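Local coordinates for WbbM protein (Klebsiella pneumoniae, PDB 6U4B) that is a trimeric, bifunctional glycosyltransferase that polymerises O-antigen polysaccharide and carries magnesium in its family 8 glycosyltransferase domain, at residues V421-K432 with V513-L523; V527-D535 with E564-F575. All blocks are in the same frame, centred on the assembly; numbering follows the deposited sequence.

Contact 1 of 2, residues V421-K432 with V513-L523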
# COMPACT_ATOMS: atom_id res chain seq x y z
N VAL A 421 27.71 8.51 -17.43
CA VAL A 421 28.99 7.83 -17.60
C VAL A 421 29.64 8.31 -18.90
O VAL A 421 28.99 8.27 -19.96
CB VAL A 421 28.80 6.31 -17.61
CG1 VAL A 421 30.11 5.61 -17.95
CG2 VAL A 421 28.27 5.84 -16.27
N PRO A 422 30.89 8.77 -18.88
CA PRO A 422 31.54 9.20 -20.12
C PRO A 422 31.73 8.03 -21.08
O PRO A 422 32.33 7.02 -20.72
CB PRO A 422 32.89 9.77 -19.64
CG PRO A 422 32.70 10.03 -18.17
CD PRO A 422 31.74 8.98 -17.70
N LEU A 423 31.22 8.19 -22.30
CA LEU A 423 31.29 7.14 -23.31
C LEU A 423 32.32 7.38 -24.40
O LEU A 423 32.74 6.42 -25.04
CB LEU A 423 29.91 6.94 -23.97
CG LEU A 423 29.11 5.70 -23.58
CD1 LEU A 423 28.99 5.59 -22.07
CD2 LEU A 423 27.74 5.73 -24.23
N GLY A 424 32.73 8.63 -24.62
CA GLY A 424 33.62 8.89 -25.75
C GLY A 424 32.93 8.55 -27.05
O GLY A 424 31.74 8.82 -27.25
N ASN A 425 33.68 7.92 -27.96
CA ASN A 425 33.10 7.38 -29.18
C ASN A 425 32.88 5.87 -29.10
O ASN A 425 32.72 5.22 -30.13
CB ASN A 425 33.97 7.73 -30.40
CG ASN A 425 35.41 7.28 -30.25
OD1 ASN A 425 35.74 6.46 -29.40
ND2 ASN A 425 36.28 7.84 -31.09
N ASN A 426 32.88 5.31 -27.89
CA ASN A 426 32.48 3.92 -27.72
C ASN A 426 31.02 3.76 -28.13
O ASN A 426 30.21 4.69 -28.02
CB ASN A 426 32.68 3.46 -26.28
CG ASN A 426 34.12 3.11 -25.97
OD1 ASN A 426 34.92 2.91 -26.88
ND2 ASN A 426 34.45 3.02 -24.69
N LEU A 427 30.69 2.57 -28.62
CA LEU A 427 29.35 2.35 -29.14
C LEU A 427 28.35 2.03 -28.04
O LEU A 427 27.17 2.41 -28.16
CB LEU A 427 29.37 1.23 -30.18
CG LEU A 427 30.25 1.53 -31.39
CD1 LEU A 427 30.19 0.40 -32.40
CD2 LEU A 427 29.85 2.86 -32.03
N VAL A 428 28.78 1.36 -26.97
CA VAL A 428 27.89 0.98 -25.88
C VAL A 428 28.64 1.05 -24.55
O VAL A 428 29.87 1.08 -24.50
CB VAL A 428 27.30 -0.44 -26.05
CG1 VAL A 428 26.33 -0.49 -27.22
CG2 VAL A 428 28.42 -1.46 -26.22
N ALA A 429 27.86 1.07 -23.48
CA ALA A 429 28.34 0.81 -22.13
C ALA A 429 27.55 -0.36 -21.58
O ALA A 429 26.32 -0.41 -21.72
CB ALA A 429 28.18 2.04 -21.23
N ALA A 430 28.25 -1.31 -20.96
CA ALA A 430 27.61 -2.54 -20.50
C ALA A 430 28.46 -3.16 -19.40
O ALA A 430 29.59 -2.74 -19.14
CB ALA A 430 27.40 -3.53 -21.66
N VAL A 431 27.90 -4.18 -18.76
CA VAL A 431 28.55 -4.88 -17.66
C VAL A 431 29.22 -6.13 -18.20
O VAL A 431 28.62 -6.88 -18.98
CB VAL A 431 27.54 -5.23 -16.55
CG1 VAL A 431 28.26 -5.92 -15.40
CG2 VAL A 431 26.83 -3.98 -16.07
N LYS A 432 30.47 -6.35 -17.79
CA LYS A 432 31.20 -7.55 -18.17
C LYS A 432 30.44 -8.79 -17.71
O LYS A 432 29.96 -8.87 -16.58
CB LYS A 432 32.60 -7.52 -17.55
CG LYS A 432 33.51 -8.66 -17.96
CD LYS A 432 34.68 -8.77 -16.99
CE LYS A 432 35.69 -9.81 -17.43
NZ LYS A 432 35.04 -11.10 -17.82
N VAL A 513 30.08 -7.00 -33.00
CA VAL A 513 30.07 -5.71 -33.69
C VAL A 513 30.62 -4.60 -32.80
O VAL A 513 31.28 -3.68 -33.28
CB VAL A 513 28.66 -5.39 -34.21
CG1 VAL A 513 28.60 -3.99 -34.79
CG2 VAL A 513 28.25 -6.41 -35.26
N PHE A 514 30.38 -4.68 -31.49
CA PHE A 514 30.81 -3.62 -30.58
C PHE A 514 32.18 -3.89 -29.96
O PHE A 514 32.59 -3.14 -29.07
CB PHE A 514 29.78 -3.41 -29.47
CG PHE A 514 28.37 -3.15 -29.96
CD1 PHE A 514 28.15 -2.64 -31.23
CD2 PHE A 514 27.28 -3.41 -29.15
CE1 PHE A 514 26.86 -2.40 -31.69
CE2 PHE A 514 25.99 -3.18 -29.60
CZ PHE A 514 25.78 -2.67 -30.87
N TYR A 515 32.88 -4.93 -30.40
CA TYR A 515 34.14 -5.30 -29.76
C TYR A 515 35.14 -4.15 -29.79
O TYR A 515 35.30 -3.48 -30.82
CB TYR A 515 34.76 -6.53 -30.44
CG TYR A 515 36.03 -6.99 -29.76
CD1 TYR A 515 35.99 -7.49 -28.46
CD2 TYR A 515 37.26 -6.90 -30.39
CE1 TYR A 515 37.15 -7.90 -27.82
CE2 TYR A 515 38.42 -7.31 -29.76
CZ TYR A 515 38.36 -7.81 -28.47
OH TYR A 515 39.49 -8.23 -27.83
N SER A 516 35.81 -3.92 -28.66
CA SER A 516 36.75 -2.84 -28.43
C SER A 516 36.10 -1.46 -28.51
O SER A 516 36.81 -0.45 -28.56
CB SER A 516 37.95 -2.90 -29.39
OG SER A 516 37.57 -2.57 -30.71
N ARG A 517 34.77 -1.39 -28.51
CA ARG A 517 34.03 -0.14 -28.47
C ARG A 517 33.05 -0.14 -27.31
O ARG A 517 31.92 0.35 -27.41
CB ARG A 517 33.29 0.10 -29.79
CG ARG A 517 34.13 -0.12 -31.05
CD ARG A 517 35.14 0.99 -31.28
NE ARG A 517 34.52 2.32 -31.34
CZ ARG A 517 33.87 2.79 -32.41
NH1 ARG A 517 33.75 2.05 -33.50
NH2 ARG A 517 33.34 4.01 -32.37
N VAL A 518 33.46 -0.72 -26.18
CA VAL A 518 32.57 -0.94 -25.04
C VAL A 518 33.17 -0.27 -23.82
O VAL A 518 34.32 -0.55 -23.45
CB VAL A 518 32.34 -2.44 -24.78
CG1 VAL A 518 31.52 -2.64 -23.52
CG2 VAL A 518 31.65 -3.08 -25.97
N THR A 519 32.39 0.60 -23.18
CA THR A 519 32.69 1.08 -21.84
C THR A 519 32.12 0.08 -20.84
O THR A 519 30.96 -0.33 -20.97
CB THR A 519 32.08 2.47 -21.61
OG1 THR A 519 32.78 3.44 -22.40
CG2 THR A 519 32.18 2.86 -20.14
N PHE A 520 32.92 -0.32 -19.87
CA PHE A 520 32.53 -1.37 -18.94
C PHE A 520 31.93 -0.75 -17.69
O PHE A 520 32.58 0.04 -17.00
CB PHE A 520 33.71 -2.28 -18.61
CG PHE A 520 34.18 -3.08 -19.79
CD1 PHE A 520 33.42 -4.14 -20.26
CD2 PHE A 520 35.36 -2.76 -20.44
CE1 PHE A 520 33.83 -4.88 -21.35
CE2 PHE A 520 35.78 -3.50 -21.53
CZ PHE A 520 35.02 -4.56 -21.99
N LEU A 521 30.67 -1.09 -17.41
CA LEU A 521 29.96 -0.62 -16.23
C LEU A 521 30.27 -1.52 -15.04
O LEU A 521 30.51 -2.72 -15.20
CB LEU A 521 28.46 -0.60 -16.49
CG LEU A 521 27.99 0.35 -17.59
CD1 LEU A 521 26.49 0.21 -17.82
CD2 LEU A 521 28.35 1.78 -17.23
N PRO A 522 30.28 -0.96 -13.83
CA PRO A 522 30.55 -1.79 -12.65
C PRO A 522 29.49 -2.86 -12.46
O PRO A 522 28.34 -2.71 -12.88
CB PRO A 522 30.55 -0.78 -11.49
CG PRO A 522 29.83 0.42 -12.02
CD PRO A 522 30.12 0.46 -13.49
N LEU A 523 29.90 -3.96 -11.82
CA LEU A 523 29.04 -5.13 -11.69
C LEU A 523 27.77 -4.85 -10.90
O LEU A 523 26.81 -5.62 -11.00
CB LEU A 523 29.84 -6.27 -11.05
CG LEU A 523 29.22 -7.67 -10.98
CD1 LEU A 523 28.69 -8.12 -12.33
CD2 LEU A 523 30.27 -8.64 -10.46
O HOH W 1 35.58 3.70 -29.47
O HOH W 2 32.01 -4.66 -16.01

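Contact 2 of 2, residues V527-D535 with E564-F575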
# COMPACT_ATOMS: atom_id res chain seq x y z
N VAL A 527 23.41 -7.40 -11.40
CA VAL A 527 23.68 -8.42 -10.39
C VAL A 527 22.72 -9.58 -10.62
O VAL A 527 21.50 -9.43 -10.47
CB VAL A 527 23.54 -7.85 -8.97
CG1 VAL A 527 23.81 -8.93 -7.93
CG2 VAL A 527 24.50 -6.68 -8.78
N TYR A 528 23.26 -10.74 -10.98
CA TYR A 528 22.45 -11.95 -11.05
C TYR A 528 21.90 -12.28 -9.67
O TYR A 528 22.61 -12.20 -8.66
CB TYR A 528 23.28 -13.12 -11.56
CG TYR A 528 23.76 -13.01 -12.99
CD1 TYR A 528 25.06 -12.60 -13.27
CD2 TYR A 528 22.93 -13.33 -14.05
CE1 TYR A 528 25.50 -12.50 -14.57
CE2 TYR A 528 23.37 -13.24 -15.36
CZ TYR A 528 24.66 -12.82 -15.61
OH TYR A 528 25.10 -12.72 -16.91
N HIS A 529 20.62 -12.65 -9.63
CA HIS A 529 20.03 -13.08 -8.36
C HIS A 529 20.47 -14.48 -7.96
O HIS A 529 20.25 -14.87 -6.81
CB HIS A 529 18.51 -12.99 -8.43
CG HIS A 529 17.87 -14.08 -9.23
ND1 HIS A 529 18.25 -14.38 -10.52
CD2 HIS A 529 16.86 -14.94 -8.94
CE1 HIS A 529 17.52 -15.38 -10.98
NE2 HIS A 529 16.66 -15.73 -10.04
N GLY A 530 21.07 -15.24 -8.88
CA GLY A 530 21.66 -16.52 -8.56
C GLY A 530 20.76 -17.72 -8.76
O GLY A 530 21.18 -18.84 -8.44
N ASN A 531 19.55 -17.53 -9.28
CA ASN A 531 18.57 -18.62 -9.47
C ASN A 531 18.31 -19.25 -8.10
O ASN A 531 18.27 -18.53 -7.09
CB ASN A 531 19.05 -19.59 -10.54
CG ASN A 531 18.46 -19.29 -11.90
OD1 ASN A 531 17.26 -19.43 -12.12
ND2 ASN A 531 19.31 -18.87 -12.84
N GLY A 532 18.12 -20.57 -8.03
CA GLY A 532 17.91 -21.21 -6.74
C GLY A 532 19.19 -21.49 -5.99
O GLY A 532 19.18 -21.58 -4.76
N ASN A 533 20.31 -21.62 -6.71
CA ASN A 533 21.60 -21.92 -6.10
C ASN A 533 22.64 -20.97 -6.67
O ASN A 533 22.97 -21.03 -7.86
CB ASN A 533 22.00 -23.38 -6.35
CG ASN A 533 22.20 -24.15 -5.07
OD1 ASN A 533 21.89 -23.66 -3.98
ND2 ASN A 533 22.71 -25.37 -5.18
N THR A 534 23.16 -20.09 -5.82
CA THR A 534 24.18 -19.13 -6.21
C THR A 534 25.59 -19.56 -5.83
O THR A 534 26.55 -18.92 -6.25
CB THR A 534 23.89 -17.76 -5.59
OG1 THR A 534 24.93 -16.84 -5.95
CG2 THR A 534 23.82 -17.87 -4.07
N ASP A 535 25.73 -20.63 -5.05
CA ASP A 535 27.03 -21.09 -4.57
C ASP A 535 27.64 -22.18 -5.45
O ASP A 535 28.72 -22.68 -5.12
CB ASP A 535 26.91 -21.62 -3.14
CG ASP A 535 27.24 -20.57 -2.10
OD1 ASP A 535 27.31 -19.37 -2.46
OD2 ASP A 535 27.45 -20.94 -0.93
N GLU A 564 15.99 -19.65 -14.72
CA GLU A 564 14.81 -20.51 -14.67
C GLU A 564 13.86 -20.14 -13.54
O GLU A 564 12.64 -20.21 -13.72
CB GLU A 564 15.25 -21.97 -14.54
CG GLU A 564 16.45 -22.15 -13.61
CD GLU A 564 16.96 -23.58 -13.58
OE1 GLU A 564 16.17 -24.50 -13.87
OE2 GLU A 564 18.15 -23.79 -13.27
N ASN A 565 14.39 -19.75 -12.39
CA ASN A 565 13.57 -19.48 -11.20
C ASN A 565 13.30 -17.98 -11.12
O ASN A 565 14.13 -17.21 -10.63
CB ASN A 565 14.27 -19.99 -9.94
CG ASN A 565 14.44 -21.50 -9.95
OD1 ASN A 565 13.53 -22.24 -10.33
ND2 ASN A 565 15.61 -21.97 -9.53
N LYS A 566 12.13 -17.58 -11.59
CA LYS A 566 11.71 -16.18 -11.60
C LYS A 566 10.92 -15.85 -10.34
O LYS A 566 10.16 -16.70 -9.85
CB LYS A 566 10.86 -15.89 -12.84
CG LYS A 566 11.21 -16.74 -14.05
CD LYS A 566 12.60 -16.44 -14.60
CE LYS A 566 12.69 -15.03 -15.15
NZ LYS A 566 13.79 -14.88 -16.14
N PRO A 567 11.06 -14.64 -9.80
CA PRO A 567 10.40 -14.32 -8.53
C PRO A 567 8.88 -14.35 -8.59
O PRO A 567 8.24 -14.56 -7.56
CB PRO A 567 10.92 -12.91 -8.20
CG PRO A 567 11.31 -12.34 -9.52
CD PRO A 567 11.83 -13.49 -10.33
N TRP A 568 8.28 -14.15 -9.77
CA TRP A 568 6.84 -14.23 -9.91
C TRP A 568 6.33 -15.66 -10.02
O TRP A 568 5.19 -15.87 -10.45
CB TRP A 568 6.38 -13.42 -11.13
CG TRP A 568 7.08 -13.77 -12.42
CD1 TRP A 568 6.70 -14.71 -13.33
CD2 TRP A 568 8.26 -13.15 -12.95
NE1 TRP A 568 7.58 -14.73 -14.39
CE2 TRP A 568 8.54 -13.78 -14.18
CE3 TRP A 568 9.11 -12.13 -12.51
CZ2 TRP A 568 9.64 -13.43 -14.97
CZ3 TRP A 568 10.20 -11.78 -13.29
CH2 TRP A 568 10.45 -12.43 -14.51
N ASN A 569 7.13 -16.65 -9.61
CA ASN A 569 6.77 -18.05 -9.80
C ASN A 569 6.98 -18.90 -8.55
O ASN A 569 6.20 -19.82 -8.28
CB ASN A 569 7.56 -18.65 -10.96
CG ASN A 569 7.00 -18.26 -12.31
OD1 ASN A 569 5.79 -18.09 -12.48
ND2 ASN A 569 7.88 -18.10 -13.30
N THR A 570 8.02 -18.62 -7.76
CA THR A 570 8.44 -19.58 -6.74
C THR A 570 8.56 -19.01 -5.33
O THR A 570 8.43 -19.76 -4.36
CB THR A 570 9.78 -20.21 -7.14
OG1 THR A 570 10.69 -19.18 -7.54
CG2 THR A 570 9.59 -21.19 -8.28
N GLU A 571 8.85 -17.71 -5.21
CA GLU A 571 9.08 -17.03 -3.93
C GLU A 571 10.41 -17.43 -3.30
O GLU A 571 11.08 -16.60 -2.68
CB GLU A 571 7.92 -17.30 -2.96
CG GLU A 571 8.31 -17.30 -1.48
CD GLU A 571 7.21 -17.84 -0.59
OE1 GLU A 571 6.28 -18.49 -1.12
OE2 GLU A 571 7.27 -17.62 0.64
N LYS A 572 10.82 -18.69 -3.48
CA LYS A 572 12.05 -19.21 -2.89
C LYS A 572 13.22 -18.84 -3.80
O LYS A 572 13.77 -19.66 -4.54
CB LYS A 572 11.94 -20.71 -2.69
CG LYS A 572 10.62 -21.13 -2.05
CD LYS A 572 10.14 -22.47 -2.58
CE LYS A 572 8.81 -22.85 -1.96
NZ LYS A 572 8.39 -24.23 -2.33
N VAL A 573 13.62 -17.57 -3.73
CA VAL A 573 14.58 -16.99 -4.65
C VAL A 573 15.28 -15.83 -3.95
O VAL A 573 14.69 -15.14 -3.12
CB VAL A 573 13.87 -16.55 -5.96
CG1 VAL A 573 14.48 -15.30 -6.55
CG2 VAL A 573 13.87 -17.67 -6.99
N ASP A 574 16.56 -15.63 -4.27
CA ASP A 574 17.30 -14.49 -3.74
C ASP A 574 16.77 -13.19 -4.35
O ASP A 574 16.38 -13.15 -5.52
CB ASP A 574 18.79 -14.62 -4.03
CG ASP A 574 19.49 -15.57 -3.08
OD1 ASP A 574 19.01 -15.74 -1.94
OD2 ASP A 574 20.53 -16.15 -3.47
N PHE A 575 16.76 -12.13 -3.54
CA PHE A 575 16.22 -10.83 -3.94
C PHE A 575 14.74 -10.91 -4.28
O PHE A 575 14.22 -10.10 -5.05
CB PHE A 575 17.00 -10.22 -5.11
CG PHE A 575 18.46 -10.02 -4.84
CD1 PHE A 575 18.90 -8.97 -4.05
CD2 PHE A 575 19.40 -10.89 -5.37
CE1 PHE A 575 20.25 -8.78 -3.80
CE2 PHE A 575 20.75 -10.71 -5.12
CZ PHE A 575 21.17 -9.65 -4.34
O HOH W 3 20.33 -18.55 -4.20

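Contact 1 of 2, residues V421-K432 with V513-L523
Arg-517 reaches back over the 421-432 segment to place NH2 2.6 Å from the carbonyl O of Asn-425, in a hydrogen bond bent to 149° at the hydrogen. The same NH2 forms a salt bridge with Glu-487, and a water accepts from NE while donating to OD1 of Asn-425 and OD1 of Asn-426. Bends at chi2 and chi3 (-73° and -57°) fold the arginine so that the guanidinium lies over Leu-427, whose CG sits beneath its centre. Beside it, Asn-426 ND2 donates to Thr-519 OG1 at 2.9 Å; the hydroxyl lies in the amide plane and the bond is nearly straight.

The backbone of Arg-517 receives Leu-427 N on its O, and from here strands 428-432 and 518-521 run parallel. Thr-519 N bonds to Val-428 O, Ala-430 N to Thr-519 O, and Leu-521 N to Ala-430 O. On one face Val-428 CG1 rests 3.6 Å from Phe-514 CE2 while its CG2 meets Val-518 CG2. On the other, Leu-521 CD2 lies 4.0 Å from Ala-429 CB and also touches Val-421 CG2.

Strand 518-521 thus joins the mixed sheet through a parallel ladder packed on both faces. Just ahead of it, Arg-517 links the type II' turn Leu-423 to Asn-426 with the end of the type II turn Phe-514 to Arg-517.

Contact 2 of 2, residues V527-D535 with E564-F575
His-529 and Asn-531 make the direct polar links to the 564-575 segment. The imidazole gives its NE2 hydrogen to Asn-565 O at 3.0 Å, approaching nearly head-on to the carbonyl, although the acceptor is tilted 18° from the ring plane. Asn-531 OD1 takes Asn-565 N in an almost straight bond of 2.9 Å and also a weaker, more bent one from Glu-564 N. One side-chain oxygen therefore receives two consecutive peptide N-H groups, and Asn-565 is held through both its N and its O.

The histidine ring is wedged in by its surroundings. Val-573 CG1 comes up at its edge, 3.4 Å from His-529 CD2. Asp-574 O lies at the edge as well. Backbone N of Asn-531 sits 3.4 Å above the centre of one face. A chi1 of 75° sets CG between the backbone N and carbonyl carbon, swinging the ring across toward Asn-565. Behind it, the edge of the Phe-575 ring meets the histidine backbone, with CD2 3.8 Å from His-529 CA.

Further out, Asp-574 OD2 accepts from a water at 2.5 Å that reaches Gly-532 O only weakly, and forms a salt bridge with Arg-553 of helix 543-554. Tyr-561 packs edge-to-face with His-529, and ND1 makes a weak bond to the carbonyl of His-560, a magnesium ligand.

Here the loop after strand 527-528 is tied to the chain following strand 558-560, its partner in a small sheet. The His-529 side chain is about 7 Å from that of Asp-408, so these bonds belong to the surroundings of the Asp-406, Asp-408 and His-560 metal site, whose aspartates form the DxD motif characteristic of GT-A glycosyltransferases such as family 8.

Both contacts lie in the region matched to glycosyltransferase family 8, with centres about 28 Å apart, and they follow in series: 421-432 with 513-523 closes before 527-535 with 564-575 opens. The chain passes almost directly from strand 518-521, in the larger mixed sheet, to strand 527-528, in the three-stranded sheet with 409-411 and 558-560 that contributes His-560. Beyond this succession the two contacts do not touch. Contact 2 borders the magnesium site, its Tyr-528 side chain about 5 Å from that of His-560. Contact 1 stands further off: its Val-431 side chain is about 8 Å from that of His-560 and about 12 Å from the magnesium ion.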